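Local coordinates for ancillary protein 1 (Streptococcus pyogenes, PDB 2XI9) that acts as the adhesin of a streptococcal pilus, carries an internal thioester bond required for efficient host cell interaction and probably binds collagen, at residues A[117-121]-A[122-126]; A[96-100]-A[101-105]; A[190-194]-A[195-199]; A[139-142]-A[143-147]. One frame throughout, in Å; residues are numbered along the deposited sequence.

Contact 1: residues A[117-121]-A[122-126]; sequences KEIVE and PYSVE
A turn that leads from strand 117-119 into a classic beta bulge closes here on one serine hydroxyl, that of Ser124, which bonds back to the carbonyl of Glu121. Ser124 OG donates to Glu121 O at 2.6 Å; the C=O...donor angle is 144° and the hydroxyl stands 31° out of the carbonyl plane. The serine reaches it because OG sits between its own backbone N and carbonyl carbon (chi1 64°), folded back over the turn. Ile119 lies beside the bond: its CD1 comes within 3.4 Å of Ser124 OG and 3.8 Å of Val125 CG2, so the isoleucine tip touches both the hydroxyl and the valine methyl. The Glu121 chain, on an exposed residue, runs extended alongside Ser124 and sets its carboxylate beside the serine, with Glu121 CD 3.7 Å from Ser124 CB, a van der Waals contact. Pro122, buried against Thr190 and Arg30, carries the chain round, and Tyr123 bonds through OH to Tyr37 O. Backbone bonds from both Ser124 and Val125 go to Tyr189 of the neighbouring strand, the pairing of two residues against one that defines the classic bulge.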
loop_
_atom_site.group_PDB
_atom_site.type_symbol
_atom_site.label_atom_id
_atom_site.label_comp_id
_atom_site.label_asym_id
_atom_site.label_seq_id
_atom_site.Cartn_x
_atom_site.Cartn_y
_atom_site.Cartn_z
ATOM N N LYS A 117 4.877 -8.783 5.169
ATOM C CA LYS A 117 4.544 -8.790 6.560
ATOM C C LYS A 117 3.142 -8.196 6.606
ATOM O O LYS A 117 2.928 -7.093 6.149
ATOM C CB LYS A 117 5.574 -7.977 7.342
ATOM C CG LYS A 117 6.985 -8.587 7.213
ATOM C CD LYS A 117 8.012 -8.037 8.185
ATOM C CE LYS A 117 8.038 -8.808 9.522
ATOM N NZ LYS A 117 8.235 -10.260 9.349
ATOM N N GLU A 118 2.182 -8.980 7.082
ATOM C CA GLU A 118 0.774 -8.607 7.004
ATOM C C GLU A 118 0.038 -8.941 8.288
ATOM O O GLU A 118 0.450 -9.805 9.035
ATOM C CB GLU A 118 0.109 -9.305 5.819
ATOM C CG GLU A 118 0.854 -9.114 4.500
ATOM C CD GLU A 118 0.186 -9.798 3.295
ATOM O OE1 GLU A 118 -0.824 -10.526 3.461
ATOM O OE2 GLU A 118 0.726 -9.606 2.181
ATOM N N ILE A 119 -1.069 -8.252 8.541
ATOM C CA ILE A 119 -1.874 -8.561 9.720
ATOM C C ILE A 119 -2.522 -9.925 9.544
ATOM O O ILE A 119 -2.715 -10.398 8.414
ATOM C CB ILE A 119 -2.949 -7.523 10.012
ATOM C CG1 ILE A 119 -3.875 -7.322 8.785
ATOM C CG2 ILE A 119 -2.270 -6.201 10.453
ATOM C CD1 ILE A 119 -5.048 -6.439 9.088
ATOM N N VAL A 120 -2.872 -10.528 10.673
ATOM C CA VAL A 120 -3.352 -11.898 10.674
ATOM C C VAL A 120 -4.769 -12.001 10.142
ATOM O O VAL A 120 -5.089 -12.964 9.427
ATOM C CB VAL A 120 -3.240 -12.491 12.104
ATOM C CG1 VAL A 120 -4.138 -13.708 12.287
ATOM C CG2 VAL A 120 -1.770 -12.802 12.374
ATOM N N GLU A 121 -5.608 -11.012 10.474
ATOM C CA GLU A 121 -6.978 -10.960 9.970
ATOM C C GLU A 121 -7.013 -9.981 8.801
ATOM O O GLU A 121 -6.993 -8.778 8.999
ATOM C CB GLU A 121 -7.976 -10.537 11.041
ATOM C CG GLU A 121 -9.407 -10.752 10.571
ATOM C CD GLU A 121 -10.450 -10.134 11.476
ATOM O OE1 GLU A 121 -10.134 -9.811 12.648
ATOM O OE2 GLU A 121 -11.607 -9.982 11.014
ATOM N N PRO A 122 -7.064 -10.507 7.573
ATOM C CA PRO A 122 -7.003 -9.625 6.432
ATOM C C PRO A 122 -8.308 -8.817 6.263
ATOM O O PRO A 122 -9.359 -9.222 6.765
ATOM C CB PRO A 122 -6.751 -10.587 5.263
ATOM C CG PRO A 122 -7.243 -11.837 5.663
ATOM C CD PRO A 122 -7.239 -11.911 7.169
ATOM N N TYR A 123 -8.220 -7.678 5.577
ATOM C CA TYR A 123 -9.379 -6.845 5.269
ATOM C C TYR A 123 -10.185 -6.540 6.523
ATOM O O TYR A 123 -11.358 -6.819 6.569
ATOM C CB TYR A 123 -10.255 -7.526 4.210
ATOM C CG TYR A 123 -9.431 -8.013 3.055
ATOM C CD1 TYR A 123 -8.769 -7.116 2.227
ATOM C CD2 TYR A 123 -9.246 -9.367 2.831
ATOM C CE1 TYR A 123 -7.958 -7.551 1.202
ATOM C CE2 TYR A 123 -8.434 -9.812 1.794
ATOM C CZ TYR A 123 -7.812 -8.902 0.987
ATOM O OH TYR A 123 -7.014 -9.354 -0.027
ATOM N N SER A 124 -9.521 -6.035 7.556
ATOM C CA SER A 124 -10.145 -5.846 8.854
ATOM C C SER A 124 -9.885 -4.464 9.464
ATOM O O SER A 124 -10.352 -4.209 10.567
ATOM C CB SER A 124 -9.668 -6.947 9.828
ATOM O OG SER A 124 -8.266 -6.816 10.041
ATOM N N VAL A 125 -9.150 -3.609 8.758
ATOM C CA VAL A 125 -8.783 -2.272 9.218
ATOM C C VAL A 125 -9.640 -1.231 8.496
ATOM O O VAL A 125 -9.938 -1.383 7.309
ATOM C CB VAL A 125 -7.291 -1.985 8.932
ATOM C CG1 VAL A 125 -6.942 -0.508 9.207
ATOM C CG2 VAL A 125 -6.422 -2.901 9.726
ATOM N N GLU A 126 -10.002 -0.165 9.197
ATOM C CA GLU A 126 -10.768 0.941 8.603
ATOM C C GLU A 126 -9.898 2.085 8.095
ATOM O O GLU A 126 -8.929 2.481 8.734
ATOM C CB GLU A 126 -11.797 1.482 9.597
ATOM C CG GLU A 126 -12.596 2.642 9.025
ATOM C CD GLU A 126 -13.747 3.051 9.897
ATOM O OE1 GLU A 126 -13.717 2.769 11.113
ATOM O OE2 GLU A 126 -14.684 3.661 9.355
#

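Contact 2: residues A[96-100]-A[101-105]; sequences FKVEA and GKVYT
Lys97 and Tyr104 form the firm backbone pair of an antiparallel beta hairpin, each giving its N-H to the other's carbonyl. Lys97 N bonds Tyr104 O at 2.7 Å (165° at the hydrogen), and Tyr104 N bonds Lys97 O at 2.9 Å. Nearer the turn, Glu99 N reaches Lys102 O at 2.9 Å, whereas Lys102 N to Glu99 O stretches to 3.3 Å and is weak. The residues between these pairs bond outward through their backbones: Phe96 and Val98 to Tyr77 and Gly75, Val103 and Thr105 to Asn114 and Ile112. The two-residue turn, Ala100 and Gly101, has positive phi at both positions, and Ala100 N is taken up by Asp74 OD2. Phe96, Val98 and Val103 share one face, where Phe96 CD1 lies 4.1 Å from Val103 CG1. On the other, Glu99 OE1 approaches Tyr104 CE2 at 3.8 Å, the carboxylate and ring planes 73° apart. Lys102 curls through three bent torsions and ends in a salt bridge with Glu113. The hairpin lies toward one side of the six-stranded sheet of the prealbumin-like domain, between strand 75-83 and the outermost strand 110-113, and Phe96 and Val103 pack on Ile325 of strand 321-329.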
loop_
_atom_site.group_PDB
_atom_site.type_symbol
_atom_site.label_atom_id
_atom_site.label_comp_id
_atom_site.label_asym_id
_atom_site.label_seq_id
_atom_site.Cartn_x
_atom_site.Cartn_y
_atom_site.Cartn_z
ATOM N N PHE A 96 12.195 -20.305 0.998
ATOM C CA PHE A 96 12.431 -19.367 2.082
ATOM C C PHE A 96 13.198 -20.011 3.233
ATOM O O PHE A 96 13.187 -21.239 3.390
ATOM C CB PHE A 96 11.118 -18.719 2.557
ATOM C CG PHE A 96 10.125 -19.669 3.175
ATOM C CD1 PHE A 96 10.030 -19.790 4.552
ATOM C CD2 PHE A 96 9.254 -20.398 2.386
ATOM C CE1 PHE A 96 9.103 -20.654 5.131
ATOM C CE2 PHE A 96 8.307 -21.266 2.957
ATOM C CZ PHE A 96 8.238 -21.397 4.329
ATOM N N LYS A 97 13.901 -19.182 3.992
ATOM C CA LYS A 97 14.710 -19.617 5.119
ATOM C C LYS A 97 14.182 -18.993 6.402
ATOM O O LYS A 97 13.891 -17.789 6.437
ATOM C CB LYS A 97 16.172 -19.221 4.896
ATOM C CG LYS A 97 17.127 -19.632 6.011
ATOM C CD LYS A 97 18.572 -19.881 5.507
ATOM C CE LYS A 97 19.463 -18.640 5.661
ATOM N NZ LYS A 97 20.790 -18.789 4.957
ATOM N N VAL A 98 14.011 -19.810 7.439
ATOM C CA VAL A 98 13.730 -19.302 8.777
ATOM C C VAL A 98 14.995 -19.399 9.591
ATOM O O VAL A 98 15.654 -20.443 9.610
ATOM C CB VAL A 98 12.622 -20.073 9.490
ATOM C CG1 VAL A 98 12.330 -19.438 10.858
ATOM C CG2 VAL A 98 11.382 -20.130 8.633
ATOM N N GLU A 99 15.334 -18.319 10.277
ATOM C CA GLU A 99 16.608 -18.247 10.974
ATOM C C GLU A 99 16.548 -17.190 12.066
ATOM O O GLU A 99 16.639 -15.996 11.787
ATOM C CB GLU A 99 17.709 -17.925 9.961
ATOM C CG GLU A 99 19.121 -17.995 10.477
ATOM C CD GLU A 99 20.125 -17.646 9.391
ATOM O OE1 GLU A 99 20.106 -16.486 8.916
ATOM O OE2 GLU A 99 20.915 -18.532 9.005
ATOM N N ALA A 100 16.358 -17.643 13.303
ATOM C CA ALA A 100 16.474 -16.788 14.480
ATOM C C ALA A 100 15.383 -15.720 14.558
ATOM O O ALA A 100 15.669 -14.559 14.814
ATOM C CB ALA A 100 17.865 -16.140 14.515
ATOM N N GLY A 101 14.133 -16.111 14.339
ATOM C CA GLY A 101 13.019 -15.164 14.369
ATOM C C GLY A 101 12.843 -14.310 13.117
ATOM O O GLY A 101 11.959 -13.455 13.078
ATOM N N LYS A 102 13.669 -14.524 12.096
ATOM C CA LYS A 102 13.549 -13.787 10.841
ATOM C C LYS A 102 13.293 -14.756 9.689
ATOM O O LYS A 102 13.718 -15.917 9.716
ATOM C CB LYS A 102 14.813 -12.968 10.545
ATOM C CG LYS A 102 15.306 -12.052 11.686
ATOM C CD LYS A 102 14.694 -10.633 11.623
ATOM C CE LYS A 102 15.305 -9.746 10.515
ATOM N NZ LYS A 102 14.384 -9.521 9.351
ATOM N N VAL A 103 12.586 -14.267 8.680
ATOM C CA VAL A 103 12.280 -15.047 7.495
ATOM C C VAL A 103 12.882 -14.334 6.290
ATOM O O VAL A 103 12.827 -13.096 6.171
ATOM C CB VAL A 103 10.759 -15.247 7.311
ATOM C CG1 VAL A 103 10.455 -15.965 6.002
ATOM C CG2 VAL A 103 10.161 -16.035 8.490
ATOM N N TYR A 104 13.453 -15.127 5.400
ATOM C CA TYR A 104 14.124 -14.630 4.217
ATOM C C TYR A 104 13.641 -15.403 3.012
ATOM O O TYR A 104 13.596 -16.620 3.043
ATOM C CB TYR A 104 15.646 -14.806 4.327
ATOM C CG TYR A 104 16.273 -14.168 5.548
ATOM C CD1 TYR A 104 16.583 -12.820 5.565
ATOM C CD2 TYR A 104 16.563 -14.924 6.683
ATOM C CE1 TYR A 104 17.160 -12.225 6.685
ATOM C CE2 TYR A 104 17.141 -14.343 7.813
ATOM C CZ TYR A 104 17.440 -12.995 7.811
ATOM O OH TYR A 104 18.021 -12.408 8.921
ATOM N N THR A 105 13.296 -14.689 1.952
ATOM C CA THR A 105 12.938 -15.298 0.699
ATOM C C THR A 105 14.214 -15.392 -0.153
ATOM O O THR A 105 15.092 -14.513 -0.095
ATOM C CB THR A 105 11.755 -14.528 0.048
ATOM O OG1 THR A 105 12.038 -13.131 0.002
ATOM C CG2 THR A 105 10.474 -14.705 0.905
#

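Contact 3: residues A[190-194]-A[195-199]; sequences THIAG and RDLFK
Gly194 and Leu197 make the tight part of this turn, where strand 189-193 gives way to a loop in the thioester domain. Gly194 is the centre of an inverse gamma turn, closed by a weak bond from Arg195 N to Ala193 O, 2.8 Å long but bent to 147° at the hydrogen. Leu197 folds back onto the turn: CG lies 3.7 Å from Gly194 C, and both methyls lie against the same side of the glycine, each 3.9 Å from Gly194 CA. Ile192 CD1 barely reaches Leu197 CD2, at 4.4 Å. The Arg195 side is looser and more polar. Arg195 sends its extended chain past Ala193, with NE 4.2 Å from Ala193 CB, toward acidic partners, NE to Asp297 and NH1 to Glu113; with these two, the guanidinium is probably held in one orientation. On the partly exposed side, Lys199 NZ meets Asp196 OD2 at 2.6 Å from above the carboxylate plane, 36° out of it, and also pairs with Glu328. The strand before the turn lies between 117-119 and 299-303, to which its backbone is bonded, while Leu197 packs on Phe212 and Leu213 of helix 209-222.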
loop_
_atom_site.group_PDB
_atom_site.type_symbol
_atom_site.label_atom_id
_atom_site.label_comp_id
_atom_site.label_asym_id
_atom_site.label_seq_id
_atom_site.Cartn_x
_atom_site.Cartn_y
_atom_site.Cartn_z
ATOM N N THR A 190 -6.451 -4.505 4.433
ATOM C CA THR A 190 -5.378 -5.257 5.049
ATOM C C THR A 190 -4.215 -4.317 5.311
ATOM O O THR A 190 -3.795 -3.635 4.407
ATOM C CB THR A 190 -4.875 -6.381 4.134
ATOM O OG1 THR A 190 -5.972 -7.264 3.871
ATOM C CG2 THR A 190 -3.816 -7.189 4.839
ATOM N N HIS A 191 -3.678 -4.316 6.540
ATOM C CA HIS A 191 -2.487 -3.528 6.849
ATOM C C HIS A 191 -1.283 -4.438 6.546
ATOM O O HIS A 191 -1.255 -5.566 7.007
ATOM C CB HIS A 191 -2.584 -3.100 8.318
ATOM C CG HIS A 191 -1.324 -2.595 8.929
ATOM N ND1 HIS A 191 -1.063 -2.753 10.287
ATOM C CD2 HIS A 191 -0.255 -1.943 8.405
ATOM C CE1 HIS A 191 0.115 -2.213 10.560
ATOM N NE2 HIS A 191 0.620 -1.705 9.445
ATOM N N ILE A 192 -0.370 -3.966 5.701
ATOM C CA ILE A 192 0.887 -4.648 5.395
ATOM C C ILE A 192 2.072 -3.698 5.577
ATOM O O ILE A 192 1.878 -2.503 5.702
ATOM C CB ILE A 192 0.896 -5.189 3.958
ATOM C CG1 ILE A 192 0.927 -4.078 2.920
ATOM C CG2 ILE A 192 -0.331 -6.082 3.702
ATOM C CD1 ILE A 192 1.363 -4.583 1.504
ATOM N N ALA A 193 3.279 -4.257 5.591
ATOM C CA ALA A 193 4.485 -3.474 5.540
ATOM C C ALA A 193 4.613 -2.937 4.121
ATOM O O ALA A 193 4.290 -3.618 3.163
ATOM C CB ALA A 193 5.712 -4.328 5.935
ATOM N N GLY A 194 5.051 -1.696 3.999
ATOM C CA GLY A 194 5.209 -1.012 2.745
ATOM C C GLY A 194 6.477 -1.423 2.025
ATOM O O GLY A 194 7.423 -0.636 1.882
ATOM N N ARG A 195 6.481 -2.685 1.617
ATOM C CA ARG A 195 7.519 -3.285 0.853
ATOM C C ARG A 195 6.800 -4.003 -0.317
ATOM O O ARG A 195 5.650 -4.426 -0.201
ATOM C CB ARG A 195 8.329 -4.282 1.677
ATOM C CG ARG A 195 8.776 -3.842 3.115
ATOM C CD ARG A 195 9.375 -5.012 3.867
ATOM N NE ARG A 195 9.825 -4.625 5.218
ATOM C CZ ARG A 195 10.265 -5.476 6.148
ATOM N NH1 ARG A 195 10.307 -6.781 5.929
ATOM N NH2 ARG A 195 10.670 -5.009 7.325
ATOM N N ASP A 196 7.459 -4.124 -1.440
ATOM C CA ASP A 196 6.872 -4.860 -2.564
ATOM C C ASP A 196 5.585 -4.175 -3.007
ATOM O O ASP A 196 4.526 -4.810 -3.120
ATOM C CB ASP A 196 6.603 -6.311 -2.143
ATOM C CG ASP A 196 6.274 -7.237 -3.312
ATOM O OD1 ASP A 196 6.773 -6.994 -4.446
ATOM O OD2 ASP A 196 5.512 -8.228 -3.056
ATOM N N LEU A 197 5.692 -2.876 -3.224
ATOM C CA LEU A 197 4.564 -1.998 -3.462
ATOM C C LEU A 197 4.319 -1.737 -4.969
ATOM O O LEU A 197 3.275 -1.218 -5.358
ATOM C CB LEU A 197 4.780 -0.666 -2.767
ATOM C CG LEU A 197 4.810 -0.653 -1.224
ATOM C CD1 LEU A 197 4.827 0.763 -0.716
ATOM C CD2 LEU A 197 3.563 -1.441 -0.726
ATOM N N PHE A 198 5.313 -2.023 -5.788
ATOM C CA PHE A 198 5.235 -1.709 -7.208
ATOM C C PHE A 198 4.002 -2.330 -7.846
ATOM O O PHE A 198 3.361 -1.709 -8.701
ATOM C CB PHE A 198 6.474 -2.235 -7.927
ATOM C CG PHE A 198 6.675 -1.646 -9.278
ATOM C CD1 PHE A 198 6.253 -2.305 -10.415
ATOM C CD2 PHE A 198 7.285 -0.406 -9.399
ATOM C CE1 PHE A 198 6.476 -1.742 -11.686
ATOM C CE2 PHE A 198 7.486 0.169 -10.651
ATOM C CZ PHE A 198 7.098 -0.503 -11.786
ATOM N N LYS A 199 3.687 -3.556 -7.423
ATOM C CA LYS A 199 2.547 -4.307 -7.935
ATOM C C LYS A 199 1.205 -3.595 -7.757
ATOM O O LYS A 199 0.267 -3.941 -8.479
ATOM C CB LYS A 199 2.460 -5.695 -7.303
ATOM C CG LYS A 199 2.177 -5.680 -5.807
ATOM C CD LYS A 199 2.160 -7.056 -5.207
ATOM C CE LYS A 199 3.443 -7.781 -5.384
ATOM N NZ LYS A 199 3.513 -8.985 -4.498
#

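Contact 4: residues A[139-142]-A[143-147]; sequences TQNY and AKFYY
Tyr142, Lys144 and Phe145 interlock in the turns that precede strand 146-149. The tyrosine has CG opposite its backbone N (chi1 175°), which swings the ring out over the following residues. Lys144 CB sits over one face of that ring, toward its rim and 3.8 Å from the centroid, a CH-pi contact. The lysine chain then runs extended as far as CE and bends only at the last torsion (chi4 54°), bringing NZ back to Tyr142 O in a weak 3.3 Å bond. Phe145 takes the complementary role: the Tyr142 edge points into its face, a T-shaped pair with centroids 5.4 Å apart and planes at 78°, and Phe145 CZ lies 3.8 Å from Tyr142 CB. At the Phe145 edge, in plane, sits Asn141 OD1, 3.7 Å from CE2; the same oxygen accepts Ser135 N and, weakly, Ala143 N. A water joins Tyr142 OH (2.8 Å) and Lys144 O (2.7 Å). Thr239 of helix 238-253 touches both aromatic side chains, with Ala243 and Gln246 also touching Tyr142. Phe145 itself is the centre of an inverse gamma turn that hands the chain to the strand.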
loop_
_atom_site.group_PDB
_atom_site.type_symbol
_atom_site.label_atom_id
_atom_site.label_comp_id
_atom_site.label_asym_id
_atom_site.label_seq_id
_atom_site.Cartn_x
_atom_site.Cartn_y
_atom_site.Cartn_z
ATOM N N THR A 139 -8.346 27.966 -3.025
ATOM C CA THR A 139 -9.678 28.576 -2.885
ATOM C C THR A 139 -10.785 27.568 -2.583
ATOM O O THR A 139 -11.835 27.960 -2.129
ATOM C CB THR A 139 -10.097 29.313 -4.171
ATOM O OG1 THR A 139 -10.259 28.337 -5.204
ATOM C CG2 THR A 139 -9.019 30.337 -4.595
ATOM N N GLN A 140 -10.578 26.303 -2.897
ATOM C CA GLN A 140 -11.557 25.258 -2.666
ATOM C C GLN A 140 -11.102 24.290 -1.555
ATOM O O GLN A 140 -9.925 24.053 -1.398
ATOM C CB GLN A 140 -11.809 24.494 -3.955
ATOM C CG GLN A 140 -12.387 25.402 -5.063
ATOM C CD GLN A 140 -12.579 24.710 -6.411
ATOM O OE1 GLN A 140 -13.644 24.817 -7.002
ATOM N NE2 GLN A 140 -11.563 24.000 -6.892
ATOM N N ASN A 141 -12.064 23.721 -0.831
ATOM C CA ASN A 141 -11.796 22.634 0.121
ATOM C C ASN A 141 -10.942 21.576 -0.560
ATOM O O ASN A 141 -11.249 21.169 -1.669
ATOM C CB ASN A 141 -13.120 22.041 0.631
ATOM C CG ASN A 141 -12.934 21.002 1.711
ATOM O OD1 ASN A 141 -11.925 20.992 2.412
ATOM N ND2 ASN A 141 -13.934 20.120 1.872
ATOM N N TYR A 142 -9.854 21.158 0.077
ATOM C CA TYR A 142 -8.987 20.108 -0.464
ATOM C C TYR A 142 -9.788 18.816 -0.561
ATOM O O TYR A 142 -9.708 18.118 -1.539
ATOM C CB TYR A 142 -7.695 19.942 0.384
ATOM C CG TYR A 142 -6.758 18.804 -0.015
ATOM C CD1 TYR A 142 -6.232 18.728 -1.315
ATOM C CD2 TYR A 142 -6.402 17.817 0.878
ATOM C CE1 TYR A 142 -5.398 17.698 -1.681
ATOM C CE2 TYR A 142 -5.539 16.783 0.535
ATOM C CZ TYR A 142 -5.015 16.745 -0.749
ATOM O OH TYR A 142 -4.194 15.698 -1.115
ATOM N N ALA A 143 -10.567 18.508 0.466
ATOM C CA ALA A 143 -11.514 17.389 0.429
ATOM C C ALA A 143 -10.863 15.998 0.175
ATOM O O ALA A 143 -11.557 15.061 -0.252
ATOM C CB ALA A 143 -12.624 17.696 -0.613
ATOM N N LYS A 144 -9.573 15.851 0.464
ATOM C CA LYS A 144 -8.844 14.590 0.309
ATOM C C LYS A 144 -8.012 14.280 1.564
ATOM O O LYS A 144 -6.893 13.798 1.482
ATOM C CB LYS A 144 -7.979 14.596 -0.958
ATOM C CG LYS A 144 -8.728 14.903 -2.284
ATOM C CD LYS A 144 -7.768 14.842 -3.433
ATOM C CE LYS A 144 -8.387 15.396 -4.712
ATOM N NZ LYS A 144 -8.942 16.795 -4.515
ATOM N N PHE A 145 -8.624 14.488 2.719
ATOM C CA PHE A 145 -7.973 14.275 4.008
ATOM C C PHE A 145 -8.181 12.814 4.364
ATOM O O PHE A 145 -9.152 12.431 5.034
ATOM C CB PHE A 145 -8.595 15.219 5.030
ATOM C CG PHE A 145 -8.467 16.672 4.690
ATOM C CD1 PHE A 145 -7.273 17.338 4.819
ATOM C CD2 PHE A 145 -9.570 17.381 4.243
ATOM C CE1 PHE A 145 -7.194 18.711 4.500
ATOM C CE2 PHE A 145 -9.487 18.704 3.900
ATOM C CZ PHE A 145 -8.322 19.377 4.045
ATOM N N TYR A 146 -7.267 11.985 3.889
ATOM C CA TYR A 146 -7.398 10.553 4.055
ATOM C C TYR A 146 -6.612 10.038 5.260
ATOM O O TYR A 146 -5.454 10.453 5.485
ATOM C CB TYR A 146 -6.847 9.847 2.836
ATOM C CG TYR A 146 -7.364 10.311 1.484
ATOM C CD1 TYR A 146 -8.703 10.641 1.300
ATOM C CD2 TYR A 146 -6.505 10.393 0.387
ATOM C CE1 TYR A 146 -9.179 11.042 0.016
ATOM C CE2 TYR A 146 -6.989 10.794 -0.886
ATOM C CZ TYR A 146 -8.305 11.125 -1.047
ATOM O OH TYR A 146 -8.796 11.519 -2.294
ATOM N N TYR A 147 -7.214 9.086 5.968
ATOM C CA TYR A 147 -6.636 8.480 7.151
ATOM C C TYR A 147 -6.874 6.985 7.214
ATOM O O TYR A 147 -7.853 6.480 6.650
ATOM C CB TYR A 147 -7.222 9.089 8.424
ATOM C CG TYR A 147 -6.995 10.573 8.583
ATOM C CD1 TYR A 147 -7.906 11.492 8.112
ATOM C CD2 TYR A 147 -5.878 11.046 9.275
ATOM C CE1 TYR A 147 -7.711 12.838 8.270
ATOM C CE2 TYR A 147 -5.664 12.405 9.435
ATOM C CZ TYR A 147 -6.576 13.303 8.918
ATOM O OH TYR A 147 -6.357 14.658 9.063
HETATM O O HOH W 1 -4.552 13.296 0.212
#

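How the contacts relate
Contact 3 lies close to the chain's centre; contact 1, about 12 Å from it between centres, is bonded to it through the neighbouring strands 117-119 and 189-193: Tyr123 N bonds Thr190 OG1, Lys117 O pairs with Ala193 N, and Lys117 CD packs on Arg195 NH1. Contact 3 is the buried one; the other three are each partly buried. Contacts 2 and 4 lie on opposite sides of the chain's centre, about 42 Å apart between centres, in the prealbumin-like sheet and before a strand of the sheet that also holds 189-193. Their chemistry differs accordingly: regular backbone pairing in contact 2, aromatic stacking and a water in contact 4, a single hydroxyl bond in contact 1, a glycine turn in contact 3.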